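Local coordinates for protein Two-component system response regulator (Bacteroides fragilis, PDB 2QR3) that probably receives a phosphoryl signal through its N-terminal CheY-like receiver domain and passes it on to regulate transcription, with ATP and DNA binding likely elsewhere in the full-length protein, at residues I7-N12 with V37-V42; A18-L23 with V30-S35. One frame throughout, in Å; residues are numbered along the deposited sequence.

Contact 1: residues I7-N12 with V37-V42; sequences IIVDDN and VSLSTV
On the helix that sets Leu39 and Val42 against Ile7 and Val9, the carbonyl oxygen Val37 O is gripped by three groups. Ser40 OG makes the firm bond, 2.7 Å from Val37 O and tilted modestly from the carbonyl plane. The amide N and hydroxyl OG1 of Thr41 add two weak ones. These polar groups lie away from the strand, and the interface itself is wholly aliphatic. Ile7 CD1 presses into Val42 CG2 at 3.5 Å, tighter than ordinary van der Waals contact, while Ile7 CG2 touches both that methyl and Leu39 CD1 with one side. With CG anti to the backbone N (chi1 -176°), Leu39 sends CD1 toward the strand, where it touches two alternate residues, 4.1 Å from Ile7 CG2 and 3.8 Å from Val9 CG2. It meets Val9 at about a right angle. This is the helix-on-sheet packing of the CheY-like receiver fold, with helix 36-45 over strand 5-9: the axes of 7-9 and 37-42 approach to 10.4 Å and run nearly antiparallel at 164°, and Ile7 and Val9 point at the helix while Ile8 between them faces the other side of the sheet. Leu33 of the neighbouring strand also touches Ile7 and Leu39. Past the strand's end the chain enters the acidic site typical of receivers. Asp10 OD1 takes the backbone N of Asn12 at 2.8 Å on its anti lone pair, closing an Asx turn, whereas OD2 forms a salt bridge with Lys109. Asp11 N donates to OD2 of Asp54, the predicted phosphorylation site, which is unmodified here.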
loop_
_atom_site.group_PDB
_atom_site.type_symbol
_atom_site.label_atom_id
_atom_site.label_comp_id
_atom_site.label_asym_id
_atom_site.label_seq_id
_atom_site.Cartn_x
_atom_site.Cartn_y
_atom_site.Cartn_z
ATOM N N ILE A 7 -0.289 -1.283 -6.470
ATOM C CA ILE A 7 0.801 -0.298 -6.439
ATOM C C ILE A 7 1.448 -0.428 -5.034
ATOM O O ILE A 7 0.751 -0.414 -4.013
ATOM C CB ILE A 7 0.272 1.133 -6.663
ATOM C CG1 ILE A 7 -0.352 1.259 -8.069
ATOM C CG2 ILE A 7 1.366 2.211 -6.461
ATOM C CD1 ILE A 7 -1.182 2.477 -8.170
ATOM N N ILE A 8 2.770 -0.555 -5.004
ATOM C CA ILE A 8 3.535 -0.538 -3.752
ATOM C C ILE A 8 4.385 0.731 -3.691
ATOM O O ILE A 8 5.161 1.025 -4.631
ATOM C CB ILE A 8 4.404 -1.816 -3.622
ATOM C CG1 ILE A 8 3.500 -3.061 -3.750
ATOM C CG2 ILE A 8 5.080 -1.869 -2.273
ATOM C CD1 ILE A 8 3.539 -3.597 -5.079
ATOM N N VAL A 9 4.241 1.466 -2.595
ATOM C CA VAL A 9 4.846 2.774 -2.441
ATOM C C VAL A 9 5.753 2.648 -1.221
ATOM O O VAL A 9 5.271 2.470 -0.094
ATOM C CB VAL A 9 3.762 3.870 -2.172
ATOM C CG1 VAL A 9 4.411 5.253 -2.056
ATOM C CG2 VAL A 9 2.630 3.841 -3.253
ATOM N N ASP A 10 7.060 2.761 -1.429
ATOM C CA ASP A 10 7.992 2.624 -0.285
ATOM C C ASP A 10 9.309 3.321 -0.633
ATOM O O ASP A 10 9.732 3.309 -1.797
ATOM C CB ASP A 10 8.222 1.136 0.027
ATOM C CG ASP A 10 8.711 0.893 1.470
ATOM O OD1 ASP A 10 9.853 1.298 1.807
ATOM O OD2 ASP A 10 7.954 0.301 2.290
ATOM N N ASP A 11 9.922 3.934 0.381
ATOM C CA ASP A 11 11.210 4.631 0.267
ATOM C C ASP A 11 12.366 3.645 0.140
ATOM O O ASP A 11 13.452 4.019 -0.324
ATOM C CB ASP A 11 11.454 5.466 1.525
ATOM C CG ASP A 11 10.704 6.795 1.513
ATOM O OD1 ASP A 11 10.248 7.221 0.429
ATOM O OD2 ASP A 11 10.605 7.410 2.605
ATOM N N ASN A 12 12.134 2.406 0.568
ATOM C CA ASN A 12 13.191 1.399 0.697
ATOM C C ASN A 12 13.158 0.495 -0.518
ATOM O O ASN A 12 12.208 -0.274 -0.718
ATOM C CB ASN A 12 13.019 0.619 2.016
ATOM C CG ASN A 12 14.114 -0.447 2.223
ATOM O OD1 ASN A 12 14.725 -0.924 1.266
ATOM N ND2 ASN A 12 14.338 -0.827 3.479
ATOM N N VAL A 37 5.299 12.032 -7.642
ATOM C CA VAL A 37 4.893 12.344 -9.011
ATOM C C VAL A 37 4.481 11.066 -9.773
ATOM O O VAL A 37 3.416 11.038 -10.401
ATOM C CB VAL A 37 5.962 13.199 -9.742
ATOM C CG1 VAL A 37 5.528 13.509 -11.200
ATOM C CG2 VAL A 37 6.168 14.511 -8.962
ATOM N N SER A 38 5.318 10.027 -9.717
ATOM C CA SER A 38 4.975 8.710 -10.267
ATOM C C SER A 38 3.669 8.177 -9.697
ATOM O O SER A 38 2.861 7.634 -10.443
ATOM C CB SER A 38 6.082 7.672 -10.005
ATOM O OG SER A 38 7.256 7.997 -10.741
ATOM N N LEU A 39 3.487 8.298 -8.388
ATOM C CA LEU A 39 2.244 7.830 -7.747
ATOM C C LEU A 39 0.997 8.482 -8.412
ATOM O O LEU A 39 0.037 7.803 -8.726
ATOM C CB LEU A 39 2.265 8.154 -6.240
ATOM C CG LEU A 39 1.071 7.648 -5.390
ATOM C CD1 LEU A 39 0.761 6.173 -5.605
ATOM C CD2 LEU A 39 1.281 7.932 -3.890
ATOM N N SER A 40 1.003 9.805 -8.591
ATOM C CA SER A 40 -0.152 10.467 -9.220
ATOM C C SER A 40 -0.501 9.874 -10.623
ATOM O O SER A 40 -1.677 9.601 -10.948
ATOM C CB SER A 40 0.097 11.976 -9.248
ATOM O OG SER A 40 1.070 12.292 -10.225
ATOM N N THR A 41 0.523 9.605 -11.425
ATOM C CA THR A 41 0.305 9.060 -12.782
ATOM C C THR A 41 -0.322 7.664 -12.718
ATOM O O THR A 41 -1.380 7.414 -13.300
ATOM C CB THR A 41 1.618 9.008 -13.579
ATOM O OG1 THR A 41 2.228 10.296 -13.550
ATOM C CG2 THR A 41 1.375 8.548 -15.040
ATOM N N VAL A 42 0.295 6.771 -11.953
ATOM C CA VAL A 42 -0.188 5.398 -11.897
ATOM C C VAL A 42 -1.582 5.273 -11.301
ATOM O O VAL A 42 -2.360 4.449 -11.761
ATOM C CB VAL A 42 0.858 4.415 -11.236
ATOM C CG1 VAL A 42 2.244 4.578 -11.934
ATOM C CG2 VAL A 42 0.999 4.673 -9.793
#

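Contact 2: residues A18-L23 with V30-S35; sequences AVQLLL and VITLSS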
loop_
_atom_site.group_PDB
_atom_site.type_symbol
_atom_site.label_atom_id
_atom_site.label_comp_id
_atom_site.label_asym_id
_atom_site.label_seq_id
_atom_site.Cartn_x
_atom_site.Cartn_y
_atom_site.Cartn_z
ATOM N N ALA A 18 11.622 -7.025 -2.623
ATOM C CA ALA A 18 11.077 -8.200 -1.935
ATOM C C ALA A 18 9.592 -8.350 -2.215
ATOM O O ALA A 18 9.104 -9.431 -2.455
ATOM C CB ALA A 18 11.315 -8.110 -0.442
ATOM N N VAL A 19 8.846 -7.255 -2.144
ATOM C CA VAL A 19 7.395 -7.386 -2.222
ATOM C C VAL A 19 6.986 -7.742 -3.645
ATOM O O VAL A 19 6.057 -8.546 -3.853
ATOM C CB VAL A 19 6.697 -6.102 -1.694
ATOM C CG1 VAL A 19 5.187 -6.173 -1.934
ATOM C CG2 VAL A 19 6.989 -5.934 -0.210
ATOM N N GLN A 20 7.700 -7.169 -4.618
ATOM C CA GLN A 20 7.462 -7.453 -6.040
ATOM C C GLN A 20 7.615 -8.952 -6.240
ATOM O O GLN A 20 6.734 -9.615 -6.813
ATOM C CB GLN A 20 8.447 -6.638 -6.900
ATOM C CG GLN A 20 8.627 -7.066 -8.357
ATOM C CD GLN A 20 7.725 -6.311 -9.330
ATOM O OE1 GLN A 20 7.796 -5.068 -9.463
ATOM N NE2 GLN A 20 6.895 -7.067 -10.054
ATOM N N LEU A 21 8.719 -9.498 -5.735
ATOM C CA LEU A 21 8.961 -10.932 -5.845
ATOM C C LEU A 21 7.845 -11.751 -5.201
ATOM O O LEU A 21 7.425 -12.782 -5.737
ATOM C CB LEU A 21 10.337 -11.301 -5.257
ATOM C CG LEU A 21 10.736 -12.788 -5.235
ATOM C CD1 LEU A 21 10.595 -13.463 -6.590
ATOM C CD2 LEU A 21 12.174 -12.907 -4.745
ATOM N N LEU A 22 7.352 -11.304 -4.045
ATOM C CA LEU A 22 6.332 -12.037 -3.334
ATOM C C LEU A 22 4.976 -11.974 -4.034
ATOM O O LEU A 22 4.198 -12.926 -3.953
ATOM C CB LEU A 22 6.193 -11.520 -1.887
ATOM C CG LEU A 22 7.394 -11.751 -0.967
ATOM C CD1 LEU A 22 7.337 -10.837 0.281
ATOM C CD2 LEU A 22 7.532 -13.241 -0.585
ATOM N N LEU A 23 4.677 -10.855 -4.708
ATOM C CA LEU A 23 3.312 -10.635 -5.202
ATOM C C LEU A 23 3.126 -10.861 -6.695
ATOM O O LEU A 23 1.971 -10.957 -7.144
ATOM C CB LEU A 23 2.830 -9.219 -4.824
ATOM C CG LEU A 23 2.855 -8.867 -3.327
ATOM C CD1 LEU A 23 2.378 -7.404 -3.135
ATOM C CD2 LEU A 23 2.032 -9.817 -2.435
ATOM N N VAL A 30 2.346 -5.690 -10.819
ATOM C CA VAL A 30 2.844 -5.139 -9.576
ATOM C C VAL A 30 3.672 -3.915 -9.951
ATOM O O VAL A 30 4.719 -4.051 -10.589
ATOM C CB VAL A 30 3.696 -6.157 -8.812
ATOM C CG1 VAL A 30 4.239 -5.521 -7.557
ATOM C CG2 VAL A 30 2.869 -7.404 -8.434
ATOM N N ILE A 31 3.202 -2.740 -9.551
ATOM C CA ILE A 31 3.912 -1.496 -9.798
ATOM C C ILE A 31 4.567 -1.042 -8.494
ATOM O O ILE A 31 3.891 -0.922 -7.471
ATOM C CB ILE A 31 2.957 -0.420 -10.316
ATOM C CG1 ILE A 31 2.397 -0.859 -11.671
ATOM C CG2 ILE A 31 3.686 0.916 -10.407
ATOM C CD1 ILE A 31 1.314 0.038 -12.238
ATOM N N THR A 32 5.874 -0.806 -8.526
ATOM C CA THR A 32 6.583 -0.320 -7.336
ATOM C C THR A 32 7.113 1.064 -7.632
ATOM O O THR A 32 7.572 1.337 -8.765
ATOM C CB THR A 32 7.767 -1.248 -6.957
ATOM O OG1 THR A 32 8.673 -1.352 -8.074
ATOM C CG2 THR A 32 7.246 -2.647 -6.579
ATOM N N LEU A 33 7.062 1.948 -6.646
ATOM C CA LEU A 33 7.574 3.322 -6.851
ATOM C C LEU A 33 7.961 3.986 -5.538
ATOM O O LEU A 33 7.566 3.515 -4.485
ATOM C CB LEU A 33 6.533 4.174 -7.582
ATOM C CG LEU A 33 5.143 4.272 -6.965
ATOM C CD1 LEU A 33 5.084 5.474 -5.999
ATOM C CD2 LEU A 33 4.133 4.471 -8.094
ATOM N N SER A 34 8.725 5.076 -5.616
ATOM C CA SER A 34 9.123 5.828 -4.435
ATOM C C SER A 34 8.909 7.341 -4.647
ATOM O O SER A 34 9.348 8.166 -3.837
ATOM C CB SER A 34 10.605 5.535 -4.146
ATOM O OG SER A 34 10.808 4.130 -3.982
ATOM N N SER A 35 8.214 7.698 -5.722
ATOM C CA SER A 35 8.017 9.097 -6.102
ATOM C C SER A 35 6.556 9.550 -6.031
ATOM O O SER A 35 5.713 8.925 -6.644
ATOM C CB SER A 35 8.515 9.282 -7.551
ATOM O OG SER A 35 7.897 10.418 -8.145
#
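Val30 sets CG1 and CB over one face of the Gln20 amide, the two side chains sliding past each other in opposite directions, and here the contact is at its closest. NE2 of Gln20 sits 3.6 Å from Val30 CB, and Gln20 CD is 4.0 Å from Val30 CG1. A bend at the second torsion of Gln20 (chi2 94°) turns the amide back toward the strand instead of letting it run straight out from the helix. Gln20 OE1 also lies 3.4 Å from Val30 O; both are acceptors, so this is proximity without a bond. The other branch of the valine, CG2, is lodged at the end of the helix, 4.0 Å from Leu23 CB and 3.9 Å from the carbonyl carbon Leu23 C. The two branches of Val30 thus meet different partners, CG1 the amide face and CG2 the helix end at Leu23, which supplies the buried side. Toward Thr32 the fit is looser and more open to solvent: Gln20 OE1 stands 3.8 Å from Thr32 CG2, the side chains crossing at about a right angle. Helix 13-23 is the connection of a beta-alpha-beta unit that ends in edge strand 29-33; its residues 18-23 run almost antiparallel (175°) to strand residues 30-33, the two axes 9.0 Å apart. Val30 also packs on Ile6 and Ile8 of the adjacent strand 5-9, while Leu22 and Leu23 carry the helix against helix 113-124.

In the fold
Contacts 1 and 2 lie on opposite faces of the parallel sheet, their centres about 9 Å apart, and contact 2 is nested within the chain loop that contact 1 closes. Neighbouring strands 5-9 and 29-33 tie them together: Ile8 N lies 2.7 Å from Ile31 O, a probable hydrogen bond. On the side of helix 36-45, Val42 CG2 meets Leu33 CD2 at 3.6 Å, which brings the edge strand of contact 2 into the packing of contact 1. Where strand 5-9 gives way to the acidic site around Asp54, Asp10 O is 2.6 Å from Ser34 OG, probably hydrogen-bonded, so the turn after the edge strand is joined to the site's own loop.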